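PDB 4S1H: pyridoxal kinase from Entamoeba histolytica, which probably transfers a phosphate group from ATP to pyridoxal, yielding pyridoxal 5'-phosphate, with magnesium at the nucleotide site. Local coordinates for residues L6-Y11 with S62-L67; M23-S28 with L224-I229; F202-P207 with H236-A241. One frame throughout, in Å; residues are numbered along the deposited sequence.

How the contacts relate
Contacts 1, 2 and 3 line up across the subunit: centres lie about 18 Å apart for 1 and 2, about 17 Å for 2 and 3, and about 31 Å for 1 and 3. Contact 1 closes before contact 3 opens, and the segments of contact 2 alternate with those of both. Strand 5-9 leads into helix 18-28, and Tyr11 packs on Met23. Helix 216-229 follows strand 202-207 and precedes helix 234-250; Trp227 forms a cation-pi pair with Arg240 and packs on Ala237, and Leu224 packs on Ala237 and Val238. Helix pair 18-28/216-229 thus lies between the interface side, where contacts 1 and 2 touch the second subunit, and the ADP side.

Contact 1 (L6-Y11 with S62-L67)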
loop_
_atom_site.group_PDB
_atom_site.type_symbol
_atom_site.label_atom_id
_atom_site.label_comp_id
_atom_site.label_asym_id
_atom_site.label_seq_id
_atom_site.Cartn_x
_atom_site.Cartn_y
_atom_site.Cartn_z
ATOM N N LEU A 6 -8.157 9.544 -5.187
ATOM C CA LEU A 6 -8.838 8.579 -4.322
ATOM C C LEU A 6 -9.025 7.328 -5.134
ATOM O O LEU A 6 -9.539 7.392 -6.266
ATOM C CB LEU A 6 -10.175 9.118 -3.844
ATOM C CG LEU A 6 -11.161 8.148 -3.226
ATOM C CD1 LEU A 6 -10.600 7.657 -1.888
ATOM C CD2 LEU A 6 -12.503 8.843 -3.052
ATOM N N THR A 7 -8.564 6.217 -4.579
ATOM C CA THR A 7 -8.641 4.940 -5.288
ATOM C C THR A 7 -9.220 3.874 -4.376
ATOM O O THR A 7 -8.771 3.661 -3.230
ATOM C CB THR A 7 -7.292 4.521 -5.921
ATOM O OG1 THR A 7 -7.369 3.151 -6.339
ATOM C CG2 THR A 7 -6.164 4.675 -4.972
ATOM N N ILE A 8 -10.237 3.220 -4.885
ATOM C CA ILE A 8 -11.047 2.264 -4.156
ATOM C C ILE A 8 -10.930 0.940 -4.864
ATOM O O ILE A 8 -11.445 0.775 -5.992
ATOM C CB ILE A 8 -12.533 2.742 -4.113
ATOM C CG1 ILE A 8 -12.660 4.125 -3.461
ATOM C CG2 ILE A 8 -13.422 1.700 -3.458
ATOM C CD1 ILE A 8 -14.027 4.778 -3.592
ATOM N N SER A 9 -10.262 -0.025 -4.261
ATOM C CA SER A 9 -10.032 -1.307 -4.905
ATOM C C SER A 9 -9.518 -2.330 -3.895
ATOM O O SER A 9 -9.458 -2.050 -2.686
ATOM C CB SER A 9 -9.067 -1.170 -6.091
ATOM O OG SER A 9 -9.037 -2.370 -6.856
ATOM N N SER A 10 -9.182 -3.508 -4.368
ATOM C CA SER A 10 -8.869 -4.643 -3.512
ATOM C C SER A 10 -7.484 -4.537 -2.902
ATOM O O SER A 10 -6.662 -3.739 -3.328
ATOM C CB SER A 10 -8.919 -5.932 -4.333
ATOM O OG SER A 10 -8.128 -5.779 -5.507
ATOM N N TYR A 11 -7.232 -5.350 -1.876
ATOM C CA TYR A 11 -5.937 -5.405 -1.214
ATOM C C TYR A 11 -5.535 -6.857 -0.969
ATOM O O TYR A 11 -6.369 -7.655 -0.520
ATOM C CB TYR A 11 -5.968 -4.616 0.105
ATOM C CG TYR A 11 -4.659 -4.673 0.825
ATOM C CD1 TYR A 11 -3.670 -3.776 0.537
ATOM C CD2 TYR A 11 -4.401 -5.669 1.766
ATOM C CE1 TYR A 11 -2.435 -3.837 1.142
ATOM C CE2 TYR A 11 -3.172 -5.739 2.414
ATOM C CZ TYR A 11 -2.210 -4.798 2.114
ATOM O OH TYR A 11 -0.968 -4.828 2.702
ATOM N N SER A 62 -18.044 4.150 7.216
ATOM C CA SER A 62 -17.331 4.782 8.314
ATOM C C SER A 62 -16.048 5.448 7.830
ATOM O O SER A 62 -15.729 6.592 8.203
ATOM C CB SER A 62 -16.970 3.730 9.353
ATOM O OG SER A 62 -16.342 4.320 10.449
ATOM N N ILE A 63 -15.292 4.721 7.026
ATOM C CA ILE A 63 -14.085 5.274 6.391
ATOM C C ILE A 63 -14.375 6.498 5.506
ATOM O O ILE A 63 -13.731 7.540 5.664
ATOM C CB ILE A 63 -13.353 4.201 5.571
ATOM C CG1 ILE A 63 -12.717 3.199 6.536
ATOM C CG2 ILE A 63 -12.317 4.804 4.623
ATOM C CD1 ILE A 63 -12.366 1.878 5.904
ATOM N N MET A 64 -15.364 6.398 4.622
ATOM C CA MET A 64 -15.623 7.511 3.711
ATOM C C MET A 64 -16.118 8.752 4.469
ATOM O O MET A 64 -15.688 9.882 4.189
ATOM C CB MET A 64 -16.595 7.101 2.610
ATOM C CG MET A 64 -16.055 5.998 1.713
ATOM S SD MET A 64 -14.575 6.436 0.795
ATOM C CE MET A 64 -15.244 7.586 -0.397
ATOM N N ASP A 65 -16.956 8.538 5.478
ATOM C CA ASP A 65 -17.421 9.632 6.347
ATOM C C ASP A 65 -16.261 10.291 7.088
ATOM O O ASP A 65 -16.205 11.494 7.194
ATOM C CB ASP A 65 -18.419 9.134 7.383
ATOM C CG ASP A 65 -19.772 8.759 6.774
ATOM O OD1 ASP A 65 -20.050 9.054 5.578
ATOM O OD2 ASP A 65 -20.574 8.193 7.533
ATOM N N SER A 66 -15.333 9.485 7.581
ATOM C CA SER A 66 -14.163 10.019 8.320
ATOM C C SER A 66 -13.254 10.868 7.414
ATOM O O SER A 66 -12.773 11.930 7.815
ATOM C CB SER A 66 -13.385 8.844 8.890
ATOM O OG SER A 66 -12.344 9.275 9.749
ATOM N N LEU A 67 -13.039 10.408 6.180
ATOM C CA LEU A 67 -12.276 11.198 5.194
ATOM C C LEU A 67 -12.940 12.537 4.944
ATOM O O LEU A 67 -12.261 13.540 4.853
ATOM C CB LEU A 67 -12.107 10.453 3.880
ATOM C CG LEU A 67 -11.281 9.167 3.973
ATOM C CD1 LEU A 67 -11.427 8.358 2.693
ATOM C CD2 LEU A 67 -9.814 9.393 4.248
#
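Leu6 and Ile8 meet Met64 without any ring or planar group; methyl groups alone touch. The ends of Leu6 and Met64 meet head on, Leu6 CD2 4.0 Å from Met64 CE. The same methyl carbon, Met64 CE, lies 4.4 Å from Ile8 CD1, so one thioether end serves two residues on the same face of the strand. The backbones stay well apart, with the CA atoms of Ile8 and Met64 separated by 10.5 Å, and the gap is spanned by side chains.

Met64 leaves its helix neither toward nor away from the strand, and its chain bends at both chi2 (-62°) and chi3 (-71°), which brings CE round to the strand. Leu6 meets it with CG placed opposite the backbone N (chi1 165°), while Ile8 offers the end of its longer branch. Leu67, one turn further along the helix, comes near more loosely, its CD1 4.7 Å from Leu6 CD1.

Strand 5-9 runs between strands 33-41 and 78-81 in the mixed sheet of this ribokinase-like fold, and helix 57-69 covers one side of it, with Ile100 of helix 87-100 also against Leu6. The strand leads directly to Ser10, which binds pyridoxal 5'-phosphate in a structure of this protein, although that ligand is absent from this chain. On helix 57-69, Ser62 and Ser66 hydrogen-bond to Gly52, and to Gly51 and Asn43, of the second subunit.

With no hydrogen bond or charge across it and only 107 Å² buried, the contact rests on dispersion between methyl groups and the exclusion of water, and the bent Met64 chain is what brings CE to both strand residues.

Contact 2 (M23-S28 with L224-I229); sequences MIILDS and LLSWII
Helices 18-28 and 216-229 run nearly parallel where Leu26 and Ile25 meet Ser226, their local axes 10.1 Å apart and crossing at -24°. The backbones come closest at Leu26 and Ser226, whose CA atoms are 6.6 Å apart; the small serine side chain faces the neighbouring helix there.

Two hydrocarbon groups approach Ser226 OG from directions roughly at right angles. Leu26 CD2 is 3.5 Å from it and Ile25 CG2 3.8 Å, so consecutive residues of one helix touch the same oxygen. Leu26 starts out along the flank of its helix, and its end then swings nearer to the partner. Its CD2 also reaches Leu225, with 4.5 Å between the CD2 atoms of the two leucines.

The oxygen is not left without a polar partner. Because Ser226 OG lies beside its own backbone N (chi1 -62°), it can hydrogen-bond to Tyr222 O one turn earlier in the helix. Ile25 and Leu26 also pack on Tyr222, the residue whose carbonyl takes this bond. Helix 216-229 carries the ADP-binding Gly217 near its beginning, while Asp27 on helix 18-28 forms a salt bridge with Arg20 of the second subunit.

The contact thus joins a helix of the dimer interface to one that starts at the nucleotide site. No hydrogen bond crosses between the segments, which leaves van der Waals contact over the 138 Å² of buried surface, and the bond to Tyr222 meets the polar need of the Ser226 hydroxyl while methyl groups crowd it.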
loop_
_atom_site.group_PDB
_atom_site.type_symbol
_atom_site.label_atom_id
_atom_site.label_comp_id
_atom_site.label_asym_id
_atom_site.label_seq_id
_atom_site.Cartn_x
_atom_site.Cartn_y
_atom_site.Cartn_z
ATOM N N MET A 23 -0.742 1.448 -4.966
ATOM C CA MET A 23 0.161 2.077 -3.989
ATOM C C MET A 23 1.573 2.149 -4.551
ATOM O O MET A 23 2.234 3.180 -4.492
ATOM C CB MET A 23 0.146 1.305 -2.665
ATOM C CG MET A 23 -1.204 1.299 -1.938
ATOM S SD MET A 23 -1.357 0.067 -0.577
ATOM C CE MET A 23 -3.103 0.142 -0.259
ATOM N N ILE A 24 2.064 1.025 -5.066
ATOM C CA ILE A 24 3.410 0.942 -5.576
ATOM C C ILE A 24 3.609 1.974 -6.689
ATOM O O ILE A 24 4.614 2.685 -6.717
ATOM C CB ILE A 24 3.725 -0.472 -6.108
ATOM C CG1 ILE A 24 3.768 -1.459 -4.941
ATOM C CG2 ILE A 24 5.054 -0.494 -6.871
ATOM C CD1 ILE A 24 3.631 -2.908 -5.379
ATOM N N ILE A 25 2.650 2.040 -7.611
ATOM C CA ILE A 25 2.807 2.881 -8.794
ATOM C C ILE A 25 2.658 4.373 -8.434
ATOM O O ILE A 25 3.525 5.186 -8.768
ATOM C CB ILE A 25 1.867 2.448 -9.936
ATOM C CG1 ILE A 25 2.239 1.023 -10.327
ATOM C CG2 ILE A 25 1.984 3.423 -11.096
ATOM C CD1 ILE A 25 1.168 0.271 -11.099
ATOM N N LEU A 26 1.560 4.726 -7.790
ATOM C CA LEU A 26 1.313 6.131 -7.404
ATOM C C LEU A 26 2.368 6.633 -6.419
ATOM O O LEU A 26 2.837 7.775 -6.554
ATOM C CB LEU A 26 -0.096 6.314 -6.856
ATOM C CG LEU A 26 -1.223 6.173 -7.879
ATOM C CD1 LEU A 26 -2.587 6.004 -7.233
ATOM C CD2 LEU A 26 -1.252 7.339 -8.859
ATOM N N ASP A 27 2.788 5.794 -5.486
ATOM C CA ASP A 27 3.929 6.183 -4.607
ATOM C C ASP A 27 5.204 6.482 -5.447
ATOM O O ASP A 27 5.881 7.499 -5.232
ATOM C CB ASP A 27 4.263 5.126 -3.509
ATOM C CG ASP A 27 3.131 4.921 -2.444
ATOM O OD1 ASP A 27 2.149 5.705 -2.363
ATOM O OD2 ASP A 27 3.219 3.914 -1.672
ATOM N N SER A 28 5.526 5.636 -6.427
ATOM C CA SER A 28 6.725 5.827 -7.229
ATOM C C SER A 28 6.665 7.094 -8.108
ATOM O O SER A 28 7.681 7.690 -8.404
ATOM C CB SER A 28 7.051 4.585 -8.082
ATOM O OG SER A 28 7.028 4.887 -9.467
ATOM N N LEU A 224 -1.098 4.284 -16.559
ATOM C CA LEU A 224 -1.879 5.190 -17.436
ATOM C C LEU A 224 -2.381 6.436 -16.702
ATOM O O LEU A 224 -2.124 7.567 -17.112
ATOM C CB LEU A 224 -3.071 4.424 -18.012
ATOM C CG LEU A 224 -4.108 5.252 -18.763
ATOM C CD1 LEU A 224 -3.462 5.917 -19.958
ATOM C CD2 LEU A 224 -5.258 4.343 -19.148
ATOM N N LEU A 225 -3.020 6.227 -15.542
ATOM C CA LEU A 225 -3.522 7.350 -14.727
ATOM C C LEU A 225 -2.420 8.277 -14.273
ATOM O O LEU A 225 -2.583 9.491 -14.321
ATOM C CB LEU A 225 -4.235 6.833 -13.481
ATOM C CG LEU A 225 -4.824 7.923 -12.591
ATOM C CD1 LEU A 225 -6.070 8.518 -13.229
ATOM C CD2 LEU A 225 -5.088 7.361 -11.206
ATOM N N SER A 226 -1.285 7.717 -13.821
ATOM C CA SER A 226 -0.163 8.553 -13.382
ATOM C C SER A 226 0.267 9.501 -14.517
ATOM O O SER A 226 0.466 10.673 -14.286
ATOM C CB SER A 226 1.014 7.718 -12.907
ATOM O OG SER A 226 0.619 6.940 -11.791
ATOM N N TRP A 227 0.384 8.997 -15.753
ATOM C CA TRP A 227 0.797 9.860 -16.859
ATOM C C TRP A 227 -0.285 10.888 -17.242
ATOM O O TRP A 227 0.039 12.022 -17.521
ATOM C CB TRP A 227 1.196 9.047 -18.084
ATOM C CG TRP A 227 2.509 8.373 -17.962
ATOM C CD1 TRP A 227 2.753 7.064 -18.157
ATOM C CD2 TRP A 227 3.777 8.981 -17.629
ATOM N NE1 TRP A 227 4.091 6.802 -17.970
ATOM C CE2 TRP A 227 4.735 7.962 -17.630
ATOM C CE3 TRP A 227 4.192 10.296 -17.336
ATOM C CZ2 TRP A 227 6.086 8.188 -17.321
ATOM C CZ3 TRP A 227 5.536 10.522 -17.006
ATOM C CH2 TRP A 227 6.469 9.475 -17.012
ATOM N N ILE A 228 -1.547 10.502 -17.158
ATOM C CA ILE A 228 -2.628 11.477 -17.302
ATOM C C ILE A 228 -2.517 12.594 -16.263
ATOM O O ILE A 228 -2.628 13.779 -16.590
ATOM C CB ILE A 228 -3.996 10.810 -17.217
ATOM C CG1 ILE A 228 -4.248 9.913 -18.442
ATOM C CG2 ILE A 228 -5.095 11.853 -17.120
ATOM C CD1 ILE A 228 -5.402 8.972 -18.288
ATOM N N ILE A 229 -2.301 12.192 -15.027
ATOM C CA ILE A 229 -2.094 13.159 -13.960
ATOM C C ILE A 229 -0.934 14.106 -14.248
ATOM O O ILE A 229 -1.027 15.327 -13.979
ATOM C CB ILE A 229 -1.956 12.462 -12.565
ATOM C CG1 ILE A 229 -3.305 11.873 -12.165
ATOM C CG2 ILE A 229 -1.450 13.437 -11.502
ATOM C CD1 ILE A 229 -3.284 10.934 -10.975
#

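Contact 3 (F202-P207 with H236-A241); sequences FTIKIP and HAVNRA
No polar bond links Ile204 and Phe202 to Val238; the shortest one within the two segments is the helical bond from Arg240 N to His236 O, 2.9 Å. The contact is the apolar seam of a strand and a helix in the ribokinase fold: strand 202-207, which lies between strands 186-193 and 277-278 of an antiparallel sheet, is covered on one face by helix 234-250.

Val238 is the residue of the helix that carries the seam. Its CG1 branch stands opposite the backbone N (chi1 171°) and approaches two strand residues, while the side chains of Ile204 and Val238 run alongside each other, pointing opposite ways, rather than meeting head on. Ile204 CD1 is 3.9 Å from Val238 CG1. The same methyl also sits at the edge of the Phe202 ring, near its plane, with Phe202 CE1 4.4 Å from Val238 CG1. It is therefore the rim of the ring, not its face, that touches the valine. Phe202 and Ile204 are two apart in the strand, so both point to the helix, and the backbones approach most closely at Ile204 and Asn239, with 8.3 Å between their CA atoms.

Polar groups of the helix find partners in the loop that precedes strand 277-278. Glu272 OE1 hydrogen-bonds with His236 ND1, its OE2 forms a salt bridge with Arg240 NE, and Asn239 ND2 hydrogen-bonds to Phe274 O. Further along the strand, Ile206 and Pro207 touch the bound ADP, so the seam lies beside the nucleotide pocket.

The cluster is closed within the strand as well: Ile204 CD1 lies 4.0 Å from Phe202 CE1, and both of these atoms touch Val238 CG1.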
loop_
_atom_site.group_PDB
_atom_site.type_symbol
_atom_site.label_atom_id
_atom_site.label_comp_id
_atom_site.label_asym_id
_atom_site.label_seq_id
_atom_site.Cartn_x
_atom_site.Cartn_y
_atom_site.Cartn_z
ATOM N N PHE A 202 -8.106 4.481 -32.045
ATOM C CA PHE A 202 -6.885 3.791 -32.398
ATOM C C PHE A 202 -6.779 2.402 -31.791
ATOM O O PHE A 202 -7.488 2.062 -30.822
ATOM C CB PHE A 202 -5.642 4.620 -32.049
ATOM C CG PHE A 202 -5.389 4.794 -30.571
ATOM C CD1 PHE A 202 -4.604 3.885 -29.831
ATOM C CD2 PHE A 202 -5.852 5.927 -29.955
ATOM C CE1 PHE A 202 -4.344 4.108 -28.476
ATOM C CE2 PHE A 202 -5.592 6.167 -28.609
ATOM C CZ PHE A 202 -4.833 5.264 -27.867
ATOM N N THR A 203 -5.908 1.607 -32.405
ATOM C CA THR A 203 -5.506 0.317 -31.856
ATOM C C THR A 203 -3.997 0.242 -31.677
ATOM O O THR A 203 -3.239 1.034 -32.241
ATOM C CB THR A 203 -5.985 -0.878 -32.710
ATOM O OG1 THR A 203 -5.506 -0.771 -34.061
ATOM C CG2 THR A 203 -7.502 -0.989 -32.706
ATOM N N ILE A 204 -3.575 -0.667 -30.799
ATOM C CA ILE A 204 -2.180 -1.021 -30.622
ATOM C C ILE A 204 -2.123 -2.536 -30.615
ATOM O O ILE A 204 -2.924 -3.185 -29.910
ATOM C CB ILE A 204 -1.625 -0.511 -29.264
ATOM C CG1 ILE A 204 -1.781 1.015 -29.159
ATOM C CG2 ILE A 204 -0.168 -0.942 -29.062
ATOM C CD1 ILE A 204 -1.253 1.650 -27.892
ATOM N N LYS A 205 -1.179 -3.081 -31.386
ATOM C CA LYS A 205 -0.940 -4.530 -31.467
ATOM C C LYS A 205 0.243 -4.895 -30.549
ATOM O O LYS A 205 1.335 -4.335 -30.682
ATOM C CB LYS A 205 -0.671 -4.945 -32.908
ATOM C CG LYS A 205 -0.571 -6.450 -33.100
ATOM C CD LYS A 205 -0.207 -6.830 -34.528
ATOM C CE LYS A 205 -1.150 -6.317 -35.567
ATOM N NZ LYS A 205 -2.573 -6.629 -35.312
ATOM N N ILE A 206 0.003 -5.835 -29.641
ATOM C CA ILE A 206 0.982 -6.255 -28.635
ATOM C C ILE A 206 1.250 -7.761 -28.782
ATOM O O ILE A 206 0.318 -8.540 -28.688
ATOM C CB ILE A 206 0.423 -6.006 -27.236
ATOM C CG1 ILE A 206 0.107 -4.508 -27.067
ATOM C CG2 ILE A 206 1.402 -6.484 -26.163
ATOM C CD1 ILE A 206 -1.095 -4.223 -26.189
ATOM N N PRO A 207 2.523 -8.167 -28.967
ATOM C CA PRO A 207 2.790 -9.620 -29.067
ATOM C C PRO A 207 2.540 -10.281 -27.746
ATOM O O PRO A 207 2.936 -9.716 -26.721
ATOM C CB PRO A 207 4.281 -9.688 -29.422
ATOM C CG PRO A 207 4.602 -8.365 -30.026
ATOM C CD PRO A 207 3.718 -7.367 -29.313
ATOM N N HIS A 236 -0.228 9.092 -25.716
ATOM C CA HIS A 236 1.138 8.910 -25.233
ATOM C C HIS A 236 1.131 8.220 -23.867
ATOM O O HIS A 236 2.005 7.370 -23.622
ATOM C CB HIS A 236 1.872 10.260 -25.236
ATOM C CG HIS A 236 1.985 10.872 -26.607
ATOM N ND1 HIS A 236 2.949 10.490 -27.514
ATOM C CD2 HIS A 236 1.211 11.781 -27.246
ATOM C CE1 HIS A 236 2.785 11.163 -28.640
ATOM N NE2 HIS A 236 1.727 11.941 -28.509
ATOM N N ALA A 237 0.155 8.542 -22.997
ATOM C CA ALA A 237 0.014 7.884 -21.688
ATOM C C ALA A 237 -0.234 6.390 -21.877
ATOM O O ALA A 237 0.386 5.558 -21.238
ATOM C CB ALA A 237 -1.100 8.520 -20.852
ATOM N N VAL A 238 -1.111 6.056 -22.821
ATOM C CA VAL A 238 -1.396 4.642 -23.084
ATOM C C VAL A 238 -0.148 3.906 -23.608
ATOM O O VAL A 238 0.198 2.802 -23.144
ATOM C CB VAL A 238 -2.530 4.471 -24.108
ATOM C CG1 VAL A 238 -2.679 3.014 -24.552
ATOM C CG2 VAL A 238 -3.851 4.966 -23.537
ATOM N N ASN A 239 0.551 4.533 -24.557
ATOM C CA ASN A 239 1.743 3.919 -25.164
ATOM C C ASN A 239 2.833 3.708 -24.118
ATOM O O ASN A 239 3.432 2.651 -24.041
ATOM C CB ASN A 239 2.234 4.786 -26.322
ATOM C CG ASN A 239 3.090 4.016 -27.320
ATOM O OD1 ASN A 239 3.791 3.051 -26.974
ATOM N ND2 ASN A 239 3.096 4.485 -28.542
ATOM N N ARG A 240 3.055 4.713 -23.268
ATOM C CA ARG A 240 4.047 4.566 -22.192
ATOM C C ARG A 240 3.665 3.454 -21.232
ATOM O O ARG A 240 4.498 2.655 -20.827
ATOM C CB ARG A 240 4.189 5.854 -21.397
ATOM C CG ARG A 240 4.860 6.966 -22.157
ATOM C CD ARG A 240 5.054 8.198 -21.275
ATOM N NE ARG A 240 5.580 9.312 -22.039
ATOM C CZ ARG A 240 5.961 10.494 -21.526
ATOM N NH1 ARG A 240 5.874 10.726 -20.232
ATOM N NH2 ARG A 240 6.445 11.434 -22.331
ATOM N N ALA A 241 2.382 3.389 -20.888
ATOM C CA ALA A 241 1.891 2.406 -19.949
ATOM C C ALA A 241 2.037 0.989 -20.512
ATOM O O ALA A 241 2.564 0.113 -19.823
ATOM C CB ALA A 241 0.460 2.702 -19.529
#